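Long-range contacts in small ribosomal subunit protein uS8 (Aquifex aeolicus, PDB 3RF2), which probably binds directly to the central domain of 16S rRNA as a primary binding protein and helps coordinate assembly of the platform of the 30S subunit: residues M130-R135 with M149-A154; A140-D145 with G161-F166. All coordinates share one frame; numbering follows the deposited sequence.

How the contacts relate
Contacts 1 and 2 lie side by side, their centres about 9 Å apart, and their segments alternate along the chain. Both reach the same antiparallel sheet: strand 149-150 of contact 1 pairs with strand 139-144 of contact 2, where M149 O and V142 N, 2.9 Å apart, probably form a hydrogen bond. A hydrogen bond also links D151 OD1 to A140 N, again 2.9 Å, tying the start of helix 151-156 to the strand that contact 2 joins to 161-167. Packing completes the junction, with V133 CG2 3.6 Å from F166 CG. Contact 1 therefore attaches a loop and a helix start to a strand pair held by contact 2.

Contact 1 (M130-R135 with M149-A154); sequences MPYVKR and MTDHEA
Apolar packing between M130 and A154 begins the contact: M130 CE lies 3.8 Å from A154 CB and SD 4.0 Å from the same methyl. The thioether gets there because CG is anti to the backbone N (chi1 175°) and the chain then bends at chi2 and chi3, while CG rests 3.9 Å from D151 CB. The CB of D151 also packs 3.5 Å from P131 O. An alanine in place of M130 removes the whole thioether arm and would probably leave a gap beside A154 and V142, which M130 also touches.

The polar contacts run through a water that accepts from V133 N at 3.0 Å and donates to D151 OD2 at 2.7 Å. OD2 also forms a salt bridge with R155, and OD1 is taken up by A140 N, so both carboxylate oxygens of this buried side chain have partners. R155 in turn bonds M130 O and makes a cation-pi contact with Y132.

Within 149-154, E153 N donates to T150 OG1 at 3.1 Å, and T150 N donates to E153 OE1 with an N-H...O angle of 173°. These reciprocal bonds define a capping box at the N-terminus of helix 151-156.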
loop_
_atom_site.group_PDB
_atom_site.type_symbol
_atom_site.label_atom_id
_atom_site.label_comp_id
_atom_site.label_asym_id
_atom_site.label_seq_id
_atom_site.Cartn_x
_atom_site.Cartn_y
_atom_site.Cartn_z
ATOM N N MET A 130 -14.006 16.323 -7.221
ATOM C CA MET A 130 -12.960 15.556 -6.565
ATOM C C MET A 130 -13.215 15.587 -5.062
ATOM O O MET A 130 -13.173 16.641 -4.444
ATOM C CB MET A 130 -11.592 16.144 -6.919
ATOM C CG MET A 130 -10.409 15.516 -6.205
ATOM S SD MET A 130 -9.980 13.915 -6.913
ATOM C CE MET A 130 -10.166 14.284 -8.650
ATOM N N PRO A 131 -13.464 14.416 -4.466
ATOM C CA PRO A 131 -13.923 14.321 -3.074
ATOM C C PRO A 131 -12.822 14.619 -2.065
ATOM O O PRO A 131 -11.640 14.385 -2.351
ATOM C CB PRO A 131 -14.337 12.851 -2.945
ATOM C CG PRO A 131 -13.437 12.145 -3.915
ATOM C CD PRO A 131 -13.222 13.092 -5.065
ATOM N N TYR A 132 -13.222 15.138 -0.910
ATOM C CA TYR A 132 -12.348 15.264 0.245
ATOM C C TYR A 132 -12.629 14.079 1.158
ATOM O O TYR A 132 -13.743 13.514 1.151
ATOM C CB TYR A 132 -12.616 16.565 1.009
ATOM C CG TYR A 132 -12.111 17.811 0.320
ATOM C CD1 TYR A 132 -10.964 18.441 0.757
ATOM C CD2 TYR A 132 -12.775 18.347 -0.769
ATOM C CE1 TYR A 132 -10.485 19.568 0.135
ATOM C CE2 TYR A 132 -12.301 19.485 -1.400
ATOM C CZ TYR A 132 -11.157 20.094 -0.936
ATOM O OH TYR A 132 -10.665 21.235 -1.543
ATOM N N VAL A 133 -11.627 13.716 1.955
ATOM C CA VAL A 133 -11.752 12.628 2.912
ATOM C C VAL A 133 -11.544 13.153 4.336
ATOM O O VAL A 133 -10.584 13.872 4.599
ATOM C CB VAL A 133 -10.725 11.538 2.576
ATOM C CG1 VAL A 133 -10.824 10.384 3.545
ATOM C CG2 VAL A 133 -10.952 11.050 1.158
ATOM N N LYS A 134 -12.448 12.809 5.250
ATOM C CA LYS A 134 -12.392 13.310 6.638
ATOM C C LYS A 134 -12.111 14.817 6.722
ATOM O O LYS A 134 -11.145 15.243 7.366
ATOM C CB LYS A 134 -11.321 12.575 7.459
ATOM C CG LYS A 134 -11.508 11.085 7.589
ATOM C CD LYS A 134 -12.696 10.730 8.446
ATOM C CE LYS A 134 -13.093 9.274 8.211
ATOM N NZ LYS A 134 -14.404 8.922 8.827
ATOM N N ARG A 135 -12.927 15.612 6.042
ATOM C CA ARG A 135 -12.788 17.065 6.054
ATOM C C ARG A 135 -11.470 17.564 5.477
ATOM O O ARG A 135 -11.071 18.699 5.728
ATOM C CB ARG A 135 -12.975 17.609 7.469
ATOM C CG ARG A 135 -14.279 17.187 8.126
ATOM C CD ARG A 135 -14.703 18.217 9.160
ATOM N NE ARG A 135 -15.922 17.830 9.868
ATOM C CZ ARG A 135 -15.973 17.507 11.158
ATOM N NH1 ARG A 135 -14.868 17.525 11.896
ATOM N NH2 ARG A 135 -17.132 17.174 11.715
ATOM N N MET A 149 -2.095 9.757 -7.463
ATOM C CA MET A 149 -1.770 10.875 -6.578
ATOM C C MET A 149 -2.907 11.160 -5.603
ATOM O O MET A 149 -3.947 10.509 -5.652
ATOM C CB MET A 149 -1.491 12.126 -7.415
ATOM C CG MET A 149 -2.617 12.444 -8.408
ATOM S SD MET A 149 -2.444 14.011 -9.296
ATOM C CE MET A 149 -1.190 13.597 -10.518
ATOM N N THR A 150 -2.722 12.150 -4.735
ATOM C CA THR A 150 -3.753 12.471 -3.763
ATOM C C THR A 150 -4.835 13.320 -4.385
ATOM O O THR A 150 -4.695 13.820 -5.505
ATOM C CB THR A 150 -3.199 13.187 -2.515
ATOM O OG1 THR A 150 -2.630 14.445 -2.888
ATOM C CG2 THR A 150 -2.136 12.345 -1.854
ATOM N N ASP A 151 -5.938 13.454 -3.661
ATOM C CA ASP A 151 -7.002 14.327 -4.103
ATOM C C ASP A 151 -6.463 15.745 -4.129
ATOM O O ASP A 151 -6.684 16.481 -5.079
ATOM C CB ASP A 151 -8.233 14.210 -3.198
ATOM C CG ASP A 151 -7.888 14.405 -1.719
ATOM O OD1 ASP A 151 -7.109 13.596 -1.176
ATOM O OD2 ASP A 151 -8.395 15.359 -1.111
ATOM N N HIS A 152 -5.718 16.114 -3.097
ATOM C CA HIS A 152 -5.125 17.442 -3.049
ATOM C C HIS A 152 -4.330 17.743 -4.317
ATOM O O HIS A 152 -4.453 18.820 -4.900
ATOM C CB HIS A 152 -4.250 17.612 -1.801
ATOM C CG HIS A 152 -3.591 18.953 -1.707
ATOM N ND1 HIS A 152 -2.373 19.231 -2.297
ATOM C CD2 HIS A 152 -3.983 20.104 -1.106
ATOM C CE1 HIS A 152 -2.046 20.488 -2.061
ATOM N NE2 HIS A 152 -3.009 21.040 -1.339
ATOM N N GLU A 153 -3.519 16.792 -4.759
ATOM C CA GLU A 153 -2.705 17.026 -5.947
ATOM C C GLU A 153 -3.550 17.028 -7.218
ATOM O O GLU A 153 -3.350 17.865 -8.099
ATOM C CB GLU A 153 -1.558 16.018 -6.030
ATOM C CG GLU A 153 -0.556 16.190 -4.899
ATOM C CD GLU A 153 0.416 15.033 -4.770
ATOM O OE1 GLU A 153 0.040 13.875 -5.082
ATOM O OE2 GLU A 153 1.566 15.292 -4.348
ATOM N N ALA A 154 -4.498 16.101 -7.312
ATOM C CA ALA A 154 -5.394 16.077 -8.464
ATOM C C ALA A 154 -6.068 17.436 -8.612
ATOM O O ALA A 154 -6.124 17.984 -9.711
ATOM C CB ALA A 154 -6.432 14.970 -8.327
HETATM O O HOH W 1 -9.004 15.151 1.534
#

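Contact 2 (A140-D145 with G161-F166); sequences AIVSTD and GEVIAF
A140 and F166 form a non-hydrogen-bonded antiparallel pair, A140 CB lying 4.0 Å from F166 CE1. With CG beside the backbone N (chi1 -79°), the F166 ring swings back, bringing CD1 and CE1 obliquely up to that methyl. V163 CG1 approaches the same methyl, while V163 CG2 lies 4.4 Å from V142 CG1; these four residues make one face, which M130 and V133 help to cover.

On the face bearing I141 and A165, I164 supplies the bump. Its CB lies 3.5 Å from I141 O, and CD1 extends to S143 CB at 3.9 Å. The I164 side chain also touches L32 and I36 of helix 31-43. At the start of strand 161-167, G161 CA comes within 3.2 Å of S143 O, so close that a beta carbon on G161 would hit that oxygen.

The shape follows from a classic beta bulge: I164 and A165 stand across from the single I141. I141 O accepts from I164 N at 2.8 Å through a bent bond (136° at the hydrogen), and weakly from A165 N. S143 N donates to E162 O at 2.7 Å. Main-chain bonds thus hold the register; apolar groups pack the A140/F166 face and the other around I141, which turns polar at S143 and E162, whose carboxylate bonds S117.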
loop_
_atom_site.group_PDB
_atom_site.type_symbol
_atom_site.label_atom_id
_atom_site.label_comp_id
_atom_site.label_asym_id
_atom_site.label_seq_id
_atom_site.Cartn_x
_atom_site.Cartn_y
_atom_site.Cartn_z
ATOM N N ALA A 140 -7.890 10.866 -0.528
ATOM C CA ALA A 140 -8.325 9.921 -1.531
ATOM C C ALA A 140 -7.113 9.679 -2.394
ATOM O O ALA A 140 -6.363 10.609 -2.698
ATOM C CB ALA A 140 -9.462 10.488 -2.370
ATOM N N ILE A 141 -6.905 8.426 -2.774
ATOM C CA ILE A 141 -5.894 8.124 -3.768
ATOM C C ILE A 141 -6.592 7.935 -5.114
ATOM O O ILE A 141 -7.510 7.122 -5.229
ATOM C CB ILE A 141 -5.096 6.861 -3.385
ATOM C CG1 ILE A 141 -4.289 7.131 -2.103
ATOM C CG2 ILE A 141 -4.210 6.449 -4.540
ATOM C CD1 ILE A 141 -3.716 5.894 -1.461
ATOM N N VAL A 142 -6.162 8.698 -6.117
ATOM C CA VAL A 142 -6.858 8.762 -7.391
ATOM C C VAL A 142 -5.954 8.479 -8.578
ATOM O O VAL A 142 -4.871 9.055 -8.698
ATOM C CB VAL A 142 -7.504 10.144 -7.608
ATOM C CG1 VAL A 142 -8.486 10.463 -6.473
ATOM C CG2 VAL A 142 -6.447 11.204 -7.687
ATOM N N SER A 143 -6.418 7.609 -9.472
ATOM C CA SER A 143 -5.677 7.311 -10.691
ATOM C C SER A 143 -6.053 8.294 -11.791
ATOM O O SER A 143 -7.164 8.241 -12.321
ATOM C CB SER A 143 -5.960 5.883 -11.148
ATOM O OG SER A 143 -5.308 5.611 -12.375
ATOM N N THR A 144 -5.129 9.193 -12.119
ATOM C CA THR A 144 -5.386 10.225 -13.106
ATOM C C THR A 144 -4.643 9.910 -14.393
ATOM O O THR A 144 -3.889 8.938 -14.464
ATOM C CB THR A 144 -4.890 11.600 -12.632
ATOM O OG1 THR A 144 -3.499 11.732 -12.944
ATOM C CG2 THR A 144 -5.093 11.767 -11.142
ATOM N N ASP A 145 -4.842 10.730 -15.417
ATOM C CA ASP A 145 -4.106 10.503 -16.653
ATOM C C ASP A 145 -2.690 11.072 -16.516
ATOM O O ASP A 145 -1.923 11.117 -17.479
ATOM C CB ASP A 145 -4.840 11.095 -17.865
ATOM C CG ASP A 145 -4.865 12.619 -17.864
ATOM O OD1 ASP A 145 -4.238 13.247 -16.982
ATOM O OD2 ASP A 145 -5.505 13.195 -18.768
ATOM N N GLY A 161 -10.164 11.618 -12.238
ATOM C CA GLY A 161 -9.604 10.284 -12.246
ATOM C C GLY A 161 -10.411 9.268 -11.476
ATOM O O GLY A 161 -11.438 9.591 -10.875
ATOM N N GLU A 162 -9.938 8.028 -11.489
ATOM C CA GLU A 162 -10.596 6.964 -10.761
ATOM C C GLU A 162 -10.224 7.026 -9.286
ATOM O O GLU A 162 -9.055 7.164 -8.933
ATOM C CB GLU A 162 -10.222 5.612 -11.350
ATOM C CG GLU A 162 -10.970 4.441 -10.727
ATOM C CD GLU A 162 -10.593 3.113 -11.361
ATOM O OE1 GLU A 162 -9.515 3.053 -11.998
ATOM O OE2 GLU A 162 -11.373 2.139 -11.226
ATOM N N VAL A 163 -11.223 6.929 -8.421
ATOM C CA VAL A 163 -10.965 6.995 -6.994
ATOM C C VAL A 163 -10.686 5.606 -6.479
ATOM O O VAL A 163 -11.606 4.805 -6.276
ATOM C CB VAL A 163 -12.141 7.577 -6.206
ATOM C CG1 VAL A 163 -11.745 7.758 -4.745
ATOM C CG2 VAL A 163 -12.611 8.903 -6.826
ATOM N N ILE A 164 -9.408 5.326 -6.253
ATOM C CA ILE A 164 -8.999 4.002 -5.814
ATOM C C ILE A 164 -9.295 3.743 -4.349
ATOM O O ILE A 164 -9.684 2.629 -3.990
ATOM C CB ILE A 164 -7.493 3.755 -6.081
ATOM C CG1 ILE A 164 -7.185 3.908 -7.565
ATOM C CG2 ILE A 164 -7.089 2.368 -5.615
ATOM C CD1 ILE A 164 -5.723 3.748 -7.883
ATOM N N ALA A 165 -9.117 4.761 -3.497
ATOM C CA ALA A 165 -9.185 4.511 -2.058
ATOM C C ALA A 165 -9.328 5.775 -1.211
ATOM O O ALA A 165 -8.925 6.859 -1.620
ATOM C CB ALA A 165 -7.914 3.740 -1.619
ATOM N N PHE A 166 -9.880 5.604 -0.015
ATOM C CA PHE A 166 -9.842 6.618 1.032
ATOM C C PHE A 166 -8.875 6.156 2.114
ATOM O O PHE A 166 -8.879 4.999 2.495
ATOM C CB PHE A 166 -11.219 6.790 1.674
ATOM C CG PHE A 166 -12.173 7.624 0.866
ATOM C CD1 PHE A 166 -11.913 7.918 -0.462
ATOM C CD2 PHE A 166 -13.325 8.138 1.453
ATOM C CE1 PHE A 166 -12.788 8.706 -1.198
ATOM C CE2 PHE A 166 -14.204 8.917 0.724
ATOM C CZ PHE A 166 -13.932 9.199 -0.609
#